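Uncharacterized peptidase Lmo0363 (Listeria monocytogenes, PDB 3L4E) is an uncharacterized member of peptidase family S51 that probably acts as a serine-type peptidase, similar to peptidase E. Local coordinates at residues 80-85 and 113-118; 27-32 and 59-64; 160-165 and 184-189. All coordinates share one frame; numbering follows the deposited sequence.

Interaction 1. Residues 80-85 and 113-118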
loop_
_atom_site.group_PDB
_atom_site.type_symbol
_atom_site.label_atom_id
_atom_site.label_comp_id
_atom_site.label_asym_id
_atom_site.label_seq_id
_atom_site.Cartn_x
_atom_site.Cartn_y
_atom_site.Cartn_z
ATOM N N ASN A 80 -15.709 4.873 -4.752
ATOM C CA ASN A 80 -14.946 4.071 -5.701
ATOM C C ASN A 80 -14.782 2.613 -5.292
ATOM O O ASN A 80 -14.847 2.268 -4.108
ATOM C CB ASN A 80 -13.604 4.738 -6.006
ATOM C CG ASN A 80 -13.780 6.139 -6.582
ATOM O OD1 ASN A 80 -14.668 6.377 -7.402
ATOM N ND2 ASN A 80 -12.949 7.070 -6.144
ATOM N N ASP A 81 -14.579 1.762 -6.291
ATOM C CA ASP A 81 -14.571 0.322 -6.100
ATOM C C ASP A 81 -13.351 -0.177 -5.346
ATOM O O ASP A 81 -13.462 -1.072 -4.503
ATOM C CB ASP A 81 -14.655 -0.371 -7.455
ATOM C CG ASP A 81 -15.931 -0.032 -8.196
ATOM O OD1 ASP A 81 -17.016 -0.289 -7.645
ATOM O OD2 ASP A 81 -15.850 0.502 -9.316
ATOM N N PHE A 82 -12.190 0.400 -5.654
ATOM C CA PHE A 82 -10.923 -0.058 -5.090
ATOM C C PHE A 82 -10.198 1.079 -4.403
ATOM O O PHE A 82 -10.460 2.244 -4.687
ATOM C CB PHE A 82 -9.998 -0.605 -6.183
ATOM C CG PHE A 82 -10.613 -1.687 -7.030
ATOM C CD1 PHE A 82 -11.553 -2.554 -6.509
ATOM C CD2 PHE A 82 -10.229 -1.842 -8.350
ATOM C CE1 PHE A 82 -12.106 -3.543 -7.292
ATOM C CE2 PHE A 82 -10.779 -2.833 -9.137
ATOM C CZ PHE A 82 -11.717 -3.684 -8.610
ATOM N N ILE A 83 -9.289 0.726 -3.494
ATOM C CA ILE A 83 -8.386 1.688 -2.872
ATOM C C ILE A 83 -6.963 1.279 -3.243
ATOM O O ILE A 83 -6.604 0.117 -3.094
ATOM C CB ILE A 83 -8.536 1.686 -1.326
ATOM C CG1 ILE A 83 -9.977 2.020 -0.918
ATOM C CG2 ILE A 83 -7.555 2.674 -0.675
ATOM C CD1 ILE A 83 -10.315 1.639 0.522
ATOM N N TYR A 84 -6.162 2.218 -3.742
ATOM C CA TYR A 84 -4.783 1.926 -4.138
ATOM C C TYR A 84 -3.869 2.930 -3.460
ATOM O O TYR A 84 -4.077 4.136 -3.572
ATOM C CB TYR A 84 -4.652 2.061 -5.653
ATOM C CG TYR A 84 -3.278 1.815 -6.251
ATOM C CD1 TYR A 84 -2.239 2.734 -6.076
ATOM C CD2 TYR A 84 -3.040 0.690 -7.043
ATOM C CE1 TYR A 84 -0.991 2.529 -6.658
ATOM C CE2 TYR A 84 -1.802 0.469 -7.620
ATOM C CZ TYR A 84 -0.782 1.390 -7.429
ATOM O OH TYR A 84 0.443 1.161 -8.018
ATOM N N VAL A 85 -2.847 2.429 -2.774
ATOM C CA VAL A 85 -1.903 3.286 -2.067
ATOM C C VAL A 85 -0.508 3.082 -2.643
ATOM O O VAL A 85 0.038 1.976 -2.582
ATOM C CB VAL A 85 -1.921 3.000 -0.553
ATOM C CG1 VAL A 85 -0.877 3.861 0.182
ATOM C CG2 VAL A 85 -3.321 3.241 0.010
ATOM N N GLY A 113 -15.856 -4.996 2.266
ATOM C CA GLY A 113 -15.545 -5.778 1.079
ATOM C C GLY A 113 -14.709 -5.082 0.014
ATOM O O GLY A 113 -14.395 -5.676 -1.015
ATOM N N LYS A 114 -14.338 -3.828 0.248
ATOM C CA LYS A 114 -13.580 -3.078 -0.754
ATOM C C LYS A 114 -12.150 -3.590 -0.898
ATOM O O LYS A 114 -11.478 -3.844 0.094
ATOM C CB LYS A 114 -13.563 -1.598 -0.394
ATOM C CG LYS A 114 -13.184 -0.678 -1.530
ATOM C CD LYS A 114 -13.964 0.629 -1.423
ATOM C CE LYS A 114 -15.447 0.388 -1.622
ATOM N NZ LYS A 114 -16.241 1.646 -1.536
ATOM N N LEU A 115 -11.698 -3.750 -2.140
ATOM C CA LEU A 115 -10.340 -4.204 -2.424
ATOM C C LEU A 115 -9.310 -3.116 -2.142
ATOM O O LEU A 115 -9.423 -1.997 -2.648
ATOM C CB LEU A 115 -10.224 -4.656 -3.881
ATOM C CG LEU A 115 -8.819 -4.991 -4.388
ATOM C CD1 LEU A 115 -8.216 -6.139 -3.595
ATOM C CD2 LEU A 115 -8.841 -5.316 -5.880
ATOM N N TYR A 116 -8.303 -3.467 -1.345
ATOM C CA TYR A 116 -7.185 -2.588 -1.019
ATOM C C TYR A 116 -5.918 -3.069 -1.718
ATOM O O TYR A 116 -5.511 -4.230 -1.555
ATOM C CB TYR A 116 -6.972 -2.561 0.500
ATOM C CG TYR A 116 -5.801 -1.714 0.960
ATOM C CD1 TYR A 116 -5.968 -0.366 1.273
ATOM C CD2 TYR A 116 -4.528 -2.264 1.091
ATOM C CE1 TYR A 116 -4.905 0.412 1.687
ATOM C CE2 TYR A 116 -3.448 -1.488 1.511
ATOM C CZ TYR A 116 -3.652 -0.150 1.817
ATOM O OH TYR A 116 -2.608 0.648 2.226
ATOM N N ILE A 117 -5.313 -2.186 -2.508
ATOM C CA ILE A 117 -4.054 -2.484 -3.183
ATOM C C ILE A 117 -2.972 -1.647 -2.520
ATOM O O ILE A 117 -3.047 -0.413 -2.508
ATOM C CB ILE A 117 -4.104 -2.137 -4.676
ATOM C CG1 ILE A 117 -5.259 -2.869 -5.374
ATOM C CG2 ILE A 117 -2.748 -2.441 -5.340
ATOM C CD1 ILE A 117 -5.620 -2.252 -6.722
ATOM N N GLY A 118 -1.988 -2.313 -1.927
ATOM C CA GLY A 118 -0.936 -1.604 -1.219
ATOM C C GLY A 118 0.434 -1.852 -1.804
ATOM O O GLY A 118 0.894 -2.998 -1.831
HETATM O O HOH W 1 -13.692 -4.031 -4.221
#
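Two neighbouring parallel strands of the central sheet, 82-85 and 115-118, meet here, and three main-chain hydrogen bonds join them. I83 sits between two residues of the other strand: its N donates to L115 O at 2.9 Å, and its O receives I117 N at 2.7 Å. V85 N then donates to I117 O. Before the strands pair closely, one water bridges D81 O and L115 N.

On one face of the sheet L115 CD2 lies over the ring of F82, 4.0 Å from its centroid, while D81 CB lies over the rim of the opposite ring face. I117 CG2 stands anti to its backbone N and reaches Y84 CD2 at 3.6 Å. Helix 15-21 packs on L115 and I117 from this side. On the other face Y116 runs forward along the sheet, its CD1 beside I83 CG2, and its OH comes 3.5 Å from V85 CG2; that hydroxyl is hydrogen-bonded to G122 O.

Strand 115-119 leads into S120, a charge-relay residue by similarity, and G118 fits a nucleophile-elbow pattern. At the opposite end K114 bends at chi2 and chi3, and its NZ donates a hydrogen bond to N80 O, 3.0 Å away. NZ also has E109 as a salt-bridge partner.

Interaction 2. Residues 27-32 and 59-64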
loop_
_atom_site.group_PDB
_atom_site.type_symbol
_atom_site.label_atom_id
_atom_site.label_comp_id
_atom_site.label_asym_id
_atom_site.label_seq_id
_atom_site.Cartn_x
_atom_site.Cartn_y
_atom_site.Cartn_z
ATOM N N GLY A 27 -13.951 -0.392 -16.448
ATOM C CA GLY A 27 -14.920 0.580 -15.977
ATOM C C GLY A 27 -14.998 0.748 -14.471
ATOM O O GLY A 27 -15.699 1.639 -13.988
ATOM N N LYS A 28 -14.299 -0.101 -13.720
ATOM C CA LYS A 28 -14.301 0.042 -12.270
ATOM C C LYS A 28 -13.404 1.198 -11.878
ATOM O O LYS A 28 -12.502 1.567 -12.626
ATOM C CB LYS A 28 -13.889 -1.258 -11.581
ATOM C CG LYS A 28 -14.882 -2.381 -11.818
ATOM C CD LYS A 28 -14.714 -3.509 -10.824
ATOM C CE LYS A 28 -15.935 -4.404 -10.808
ATOM N NZ LYS A 28 -15.867 -5.388 -9.692
ATOM N N THR A 29 -13.658 1.770 -10.705
ATOM C CA THR A 29 -12.985 2.989 -10.283
ATOM C C THR A 29 -12.041 2.754 -9.113
ATOM O O THR A 29 -12.285 1.897 -8.266
ATOM C CB THR A 29 -14.005 4.046 -9.865
ATOM O OG1 THR A 29 -14.903 3.473 -8.904
ATOM C CG2 THR A 29 -14.800 4.508 -11.073
ATOM N N VAL A 30 -10.967 3.535 -9.069
ATOM C CA VAL A 30 -9.934 3.369 -8.051
ATOM C C VAL A 30 -9.677 4.695 -7.346
ATOM O O VAL A 30 -9.429 5.697 -8.006
ATOM C CB VAL A 30 -8.609 2.909 -8.703
ATOM C CG1 VAL A 30 -7.501 2.738 -7.663
ATOM C CG2 VAL A 30 -8.818 1.625 -9.484
ATOM N N THR A 31 -9.747 4.700 -6.015
ATOM C CA THR A 31 -9.228 5.809 -5.225
ATOM C C THR A 31 -7.723 5.600 -5.122
ATOM O O THR A 31 -7.267 4.652 -4.478
ATOM C CB THR A 31 -9.834 5.852 -3.804
ATOM O OG1 THR A 31 -11.244 6.070 -3.894
ATOM C CG2 THR A 31 -9.222 6.982 -2.999
ATOM N N PHE A 32 -6.968 6.484 -5.767
ATOM C CA PHE A 32 -5.521 6.346 -5.943
ATOM C C PHE A 32 -4.847 7.350 -5.016
ATOM O O PHE A 32 -4.978 8.558 -5.212
ATOM C CB PHE A 32 -5.204 6.644 -7.421
ATOM C CG PHE A 32 -3.763 6.505 -7.814
ATOM C CD1 PHE A 32 -3.254 5.279 -8.210
ATOM C CD2 PHE A 32 -2.933 7.624 -7.869
ATOM C CE1 PHE A 32 -1.922 5.154 -8.624
ATOM C CE2 PHE A 32 -1.603 7.507 -8.268
ATOM C CZ PHE A 32 -1.098 6.270 -8.649
ATOM N N LEU A 59 -10.714 3.307 -13.993
ATOM C CA LEU A 59 -10.817 4.760 -13.910
ATOM C C LEU A 59 -10.149 5.200 -12.620
ATOM O O LEU A 59 -10.594 4.840 -11.524
ATOM C CB LEU A 59 -12.276 5.194 -13.905
ATOM C CG LEU A 59 -12.986 5.013 -15.236
ATOM C CD1 LEU A 59 -14.484 5.201 -15.064
ATOM C CD2 LEU A 59 -12.422 5.999 -16.251
ATOM N N VAL A 60 -9.067 5.955 -12.752
ATOM C CA VAL A 60 -8.251 6.328 -11.605
ATOM C C VAL A 60 -8.606 7.724 -11.105
ATOM O O VAL A 60 -8.564 8.694 -11.864
ATOM C CB VAL A 60 -6.755 6.283 -11.953
ATOM C CG1 VAL A 60 -5.918 6.641 -10.735
ATOM C CG2 VAL A 60 -6.381 4.909 -12.482
ATOM N N GLU A 61 -8.942 7.818 -9.824
ATOM C CA GLU A 61 -9.282 9.089 -9.195
ATOM C C GLU A 61 -8.341 9.399 -8.033
ATOM O O GLU A 61 -8.355 8.710 -7.011
ATOM C CB GLU A 61 -10.725 9.058 -8.699
ATOM C CG GLU A 61 -11.744 8.924 -9.822
ATOM C CD GLU A 61 -13.174 8.965 -9.328
ATOM O OE1 GLU A 61 -13.388 9.310 -8.146
ATOM O OE2 GLU A 61 -14.084 8.656 -10.125
ATOM N N GLU A 62 -7.538 10.447 -8.183
ATOM C CA GLU A 62 -6.553 10.782 -7.164
ATOM C C GLU A 62 -7.159 11.351 -5.876
ATOM O O GLU A 62 -8.114 12.130 -5.902
ATOM C CB GLU A 62 -5.501 11.727 -7.734
ATOM C CG GLU A 62 -4.829 11.157 -8.972
ATOM C CD GLU A 62 -3.385 11.575 -9.101
ATOM O OE1 GLU A 62 -2.927 12.392 -8.268
ATOM O OE2 GLU A 62 -2.710 11.086 -10.033
ATOM N N LEU A 63 -6.585 10.937 -4.751
ATOM C CA LEU A 63 -6.950 11.446 -3.433
ATOM C C LEU A 63 -5.672 11.614 -2.628
ATOM O O LEU A 63 -5.044 10.622 -2.254
ATOM C CB LEU A 63 -7.900 10.477 -2.709
ATOM C CG LEU A 63 -8.284 10.798 -1.257
ATOM C CD1 LEU A 63 -9.116 12.074 -1.200
ATOM C CD2 LEU A 63 -9.034 9.635 -0.593
ATOM N N ASP A 64 -5.262 12.861 -2.393
ATOM C CA ASP A 64 -4.105 13.122 -1.536
ATOM C C ASP A 64 -4.600 13.432 -0.126
ATOM O O ASP A 64 -5.123 14.512 0.143
ATOM C CB ASP A 64 -3.240 14.260 -2.090
ATOM C CG ASP A 64 -1.928 14.447 -1.320
ATOM O OD1 ASP A 64 -1.692 13.742 -0.314
ATOM O OD2 ASP A 64 -1.124 15.309 -1.728
#
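This is a parallel strand pairing at the edge of the main sheet, where 59-62 is the outermost strand within the chain and 29-32 lies just inside it. The short strand axes are 27° apart. Five backbone bonds follow one another along the pair. L59 N donates to K28 O, and L59 O receives V30 N. E61 repeats the pattern, its N donating to V30 O and its O receiving F32 N at 2.9 Å. The last of these donors stands above the carbonyl plane of E61, 39° out of it. L63 N continues the ladder beyond the strand, donating to F32 O at 2.9 Å.

The strands are the two ends of a beta-alpha-beta unit whose helix, 44-55, packs against F32 and V60. On this face V60 CG1 presses on the base of the phenylalanine side chain, 3.4 Å from F32 CB and 3.6 Å from F32 CG. The ring itself is carried past the valine, with CG anti to the backbone N. E62 runs alongside it and points the same way, its carboxylate turned 40° from the ring and OE2 4.1 Å from F32 CD2. The charged end has K50 of the same helix as its salt-bridge partner.

The other face holds T29, T31, L59, E61 and, past the strand end, L63. T29 CG2 meets L59 CB at 3.9 Å. T31 turns its methyl toward L63, with CG2 3.6 Å from L63 CD2, while its OG1 bonds N80 ND2. In the conformer described here, that same amide nitrogen donates to E61 OE1, and E61 OE2 forms a salt bridge with K79. Helix 70-79 lies over T31 and L63.

Interaction 3. Residues 160-165 and 184-189. With SO4 (sulfate ion), chain B.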
loop_
_atom_site.group_PDB
_atom_site.type_symbol
_atom_site.label_atom_id
_atom_site.label_comp_id
_atom_site.label_asym_id
_atom_site.label_seq_id
_atom_site.Cartn_x
_atom_site.Cartn_y
_atom_site.Cartn_z
ATOM N N PRO A 160 9.008 -5.052 1.676
ATOM C CA PRO A 160 9.063 -4.992 0.211
ATOM C C PRO A 160 10.481 -4.836 -0.323
ATOM O O PRO A 160 11.410 -4.486 0.422
ATOM C CB PRO A 160 8.233 -3.747 -0.113
ATOM C CG PRO A 160 8.450 -2.857 1.071
ATOM C CD PRO A 160 8.602 -3.767 2.275
ATOM N N HIS A 161 10.627 -5.104 -1.618
ATOM C CA HIS A 161 11.919 -5.095 -2.297
ATOM C C HIS A 161 12.900 -6.096 -1.675
ATOM O O HIS A 161 14.104 -5.859 -1.698
ATOM C CB HIS A 161 12.545 -3.690 -2.304
ATOM C CG HIS A 161 11.593 -2.584 -2.658
ATOM N ND1 HIS A 161 10.950 -2.511 -3.876
ATOM C CD2 HIS A 161 11.201 -1.491 -1.962
ATOM C CE1 HIS A 161 10.193 -1.429 -3.910
ATOM N NE2 HIS A 161 10.326 -0.790 -2.760
ATOM N N TYR A 162 12.398 -7.205 -1.128
ATOM C CA TYR A 162 13.262 -8.138 -0.385
ATOM C C TYR A 162 14.388 -8.715 -1.233
ATOM O O TYR A 162 14.150 -9.283 -2.302
ATOM C CB TYR A 162 12.468 -9.281 0.262
ATOM C CG TYR A 162 13.357 -10.240 1.039
ATOM C CD1 TYR A 162 13.857 -9.893 2.290
ATOM C CD2 TYR A 162 13.708 -11.481 0.518
ATOM C CE1 TYR A 162 14.674 -10.758 3.000
ATOM C CE2 TYR A 162 14.524 -12.355 1.224
ATOM C CZ TYR A 162 15.003 -11.991 2.465
ATOM O OH TYR A 162 15.820 -12.852 3.172
ATOM N N ASN A 163 15.610 -8.578 -0.729
ATOM C CA ASN A 163 16.807 -9.043 -1.429
ATOM C C ASN A 163 16.870 -8.500 -2.856
ATOM O O ASN A 163 17.501 -9.093 -3.734
ATOM C CB ASN A 163 16.888 -10.571 -1.423
ATOM C CG ASN A 163 18.311 -11.077 -1.546
ATOM O OD1 ASN A 163 19.258 -10.405 -1.135
ATOM N ND2 ASN A 163 18.469 -12.270 -2.108
ATOM N N ASN A 164 16.196 -7.374 -3.072
ATOM C CA ASN A 164 16.239 -6.649 -4.339
ATOM C C ASN A 164 17.093 -5.399 -4.220
ATOM O O ASN A 164 16.818 -4.533 -3.394
ATOM C CB ASN A 164 14.836 -6.203 -4.762
ATOM C CG ASN A 164 13.997 -7.327 -5.326
ATOM O OD1 ASN A 164 12.974 -7.695 -4.750
ATOM N ND2 ASN A 164 14.410 -7.866 -6.469
ATOM N N THR A 165 18.123 -5.299 -5.050
ATOM C CA THR A 165 18.889 -4.063 -5.161
ATOM C C THR A 165 17.901 -2.939 -5.468
ATOM O O THR A 165 16.934 -3.158 -6.194
ATOM C CB THR A 165 19.929 -4.177 -6.297
ATOM O OG1 THR A 165 20.730 -5.351 -6.099
ATOM C CG2 THR A 165 20.832 -2.954 -6.344
ATOM N N ILE A 184 7.877 -10.957 10.222
ATOM C CA ILE A 184 8.290 -10.379 8.951
ATOM C C ILE A 184 7.905 -11.288 7.788
ATOM O O ILE A 184 8.203 -12.483 7.808
ATOM C CB ILE A 184 9.816 -10.174 8.932
ATOM C CG1 ILE A 184 10.236 -9.226 10.053
ATOM C CG2 ILE A 184 10.271 -9.646 7.590
ATOM C CD1 ILE A 184 9.811 -7.796 9.831
ATOM N N TYR A 185 7.249 -10.710 6.784
ATOM C CA TYR A 185 6.787 -11.440 5.604
ATOM C C TYR A 185 7.467 -10.834 4.381
ATOM O O TYR A 185 6.995 -9.840 3.835
ATOM C CB TYR A 185 5.262 -11.303 5.477
ATOM C CG TYR A 185 4.584 -12.346 4.599
ATOM C CD1 TYR A 185 3.680 -13.256 5.139
ATOM C CD2 TYR A 185 4.847 -12.419 3.239
ATOM C CE1 TYR A 185 3.057 -14.217 4.348
ATOM C CE2 TYR A 185 4.228 -13.373 2.438
ATOM C CZ TYR A 185 3.335 -14.270 2.998
ATOM O OH TYR A 185 2.721 -15.229 2.206
ATOM N N PRO A 186 8.595 -11.415 3.958
ATOM C CA PRO A 186 9.375 -10.847 2.847
ATOM C C PRO A 186 8.718 -11.027 1.474
ATOM O O PRO A 186 8.217 -12.108 1.189
ATOM C CB PRO A 186 10.678 -11.661 2.889
ATOM C CG PRO A 186 10.702 -12.313 4.223
ATOM C CD PRO A 186 9.284 -12.556 4.590
ATOM N N ILE A 187 8.718 -9.982 0.643
ATOM C CA ILE A 187 8.330 -10.112 -0.768
ATOM C C ILE A 187 9.254 -9.302 -1.673
ATOM O O ILE A 187 9.601 -8.159 -1.372
ATOM C CB ILE A 187 6.851 -9.721 -1.047
ATOM C CG1 ILE A 187 6.535 -8.305 -0.546
ATOM C CG2 ILE A 187 5.898 -10.760 -0.462
ATOM C CD1 ILE A 187 5.205 -7.739 -1.051
ATOM N N SER A 188 9.661 -9.912 -2.778
ATOM C CA SER A 188 10.528 -9.265 -3.755
ATOM C C SER A 188 9.727 -8.398 -4.725
ATOM O O SER A 188 8.498 -8.330 -4.645
ATOM C CB SER A 188 11.306 -10.321 -4.538
ATOM O OG SER A 188 10.422 -11.147 -5.284
ATOM N N ASN A 189 10.422 -7.738 -5.646
ATOM C CA ASN A 189 9.758 -6.870 -6.621
ATOM C C ASN A 189 8.759 -7.588 -7.530
ATOM O O ASN A 189 7.789 -6.987 -7.994
ATOM C CB ASN A 189 10.778 -6.118 -7.471
ATOM C CG ASN A 189 11.473 -5.015 -6.708
ATOM O OD1 ASN A 189 12.609 -4.649 -7.023
ATOM N ND2 ASN A 189 10.804 -4.482 -5.692
HETATM S S SO4 B . 12.466 -10.848 -8.066
HETATM O O1 SO4 B . 12.100 -9.445 -8.250
HETATM O O2 SO4 B . 12.851 -11.422 -9.356
HETATM O O3 SO4 B . 13.566 -10.956 -7.115
HETATM O O4 SO4 B . 11.314 -11.582 -7.549
HETATM O O HOH W 2 14.060 -2.348 -5.522
#
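The probable active site is built partly from this contact, which sets H161, a charge-relay residue by similarity, against N189. N189 ND2 donates to H161 ND1 at 2.7 Å. It arrives at the ring edge, only 10° out of the imidazole plane, although the amide and ring planes are turned 73° apart. The bond should favour one rotation of the imidazole. The H161 side chain also touches S120, the other charge-relay residue by similarity, and F167 stacks on its ring.

H161 opens a type II beta turn that ends at N164, closed by a hydrogen bond from N164 N to H161 O. The turn follows strand 157-159, which pairs in parallel with strand 184-186 in a small second sheet. Just beyond that pairing, Y162 N donates to I187 O at 3.0 Å. The tyrosine ring lies alongside P186, whose CB sits over one ring face, 3.7 Å from the centroid.

N164 divides its amide: OD1 meets segment 184-189 and ND2 the sulfate. OD1 accepts N189 N at 2.7 Å, the donor standing 42° out of the carbonyl plane. The two asparagine amides stack nearly parallel, with their side chains running opposite ways. A water joins N189 OD1 to T165 O.

The sulfate, probably from the crystallisation liquor, lies beside N164 and S188. N164 ND2 donates to its O3 at 3.3 Å and more weakly to O1. S188 OG is modelled 2.5 Å from sulfate O4, too short to be trusted in detail. H190 and R204 are also hydrogen-bonded to the ion.

In the fold
Interactions 1 and 2 belong to the same main sheet. Strands 82-85 and 29-32 are direct neighbours: Y84 N lies 2.8 Å from T31 O, a probable hydrogen bond. Interaction 1 is the buried one, with mostly apolar side chains on both faces. Interaction 2 reaches the sheet edge, where the edge strand adds glutamates with lysine partners. Interaction 3 stands apart, on the opposite side of the chain's centre and about 22 Å from interaction 1 between centres. It is partly buried and joins a loop to the end of a short strand and the loop after it, with asparagine and histidine side chains doing much of the bonding. Strand 115-119 leads toward S120, which H161 of interaction 3 touches.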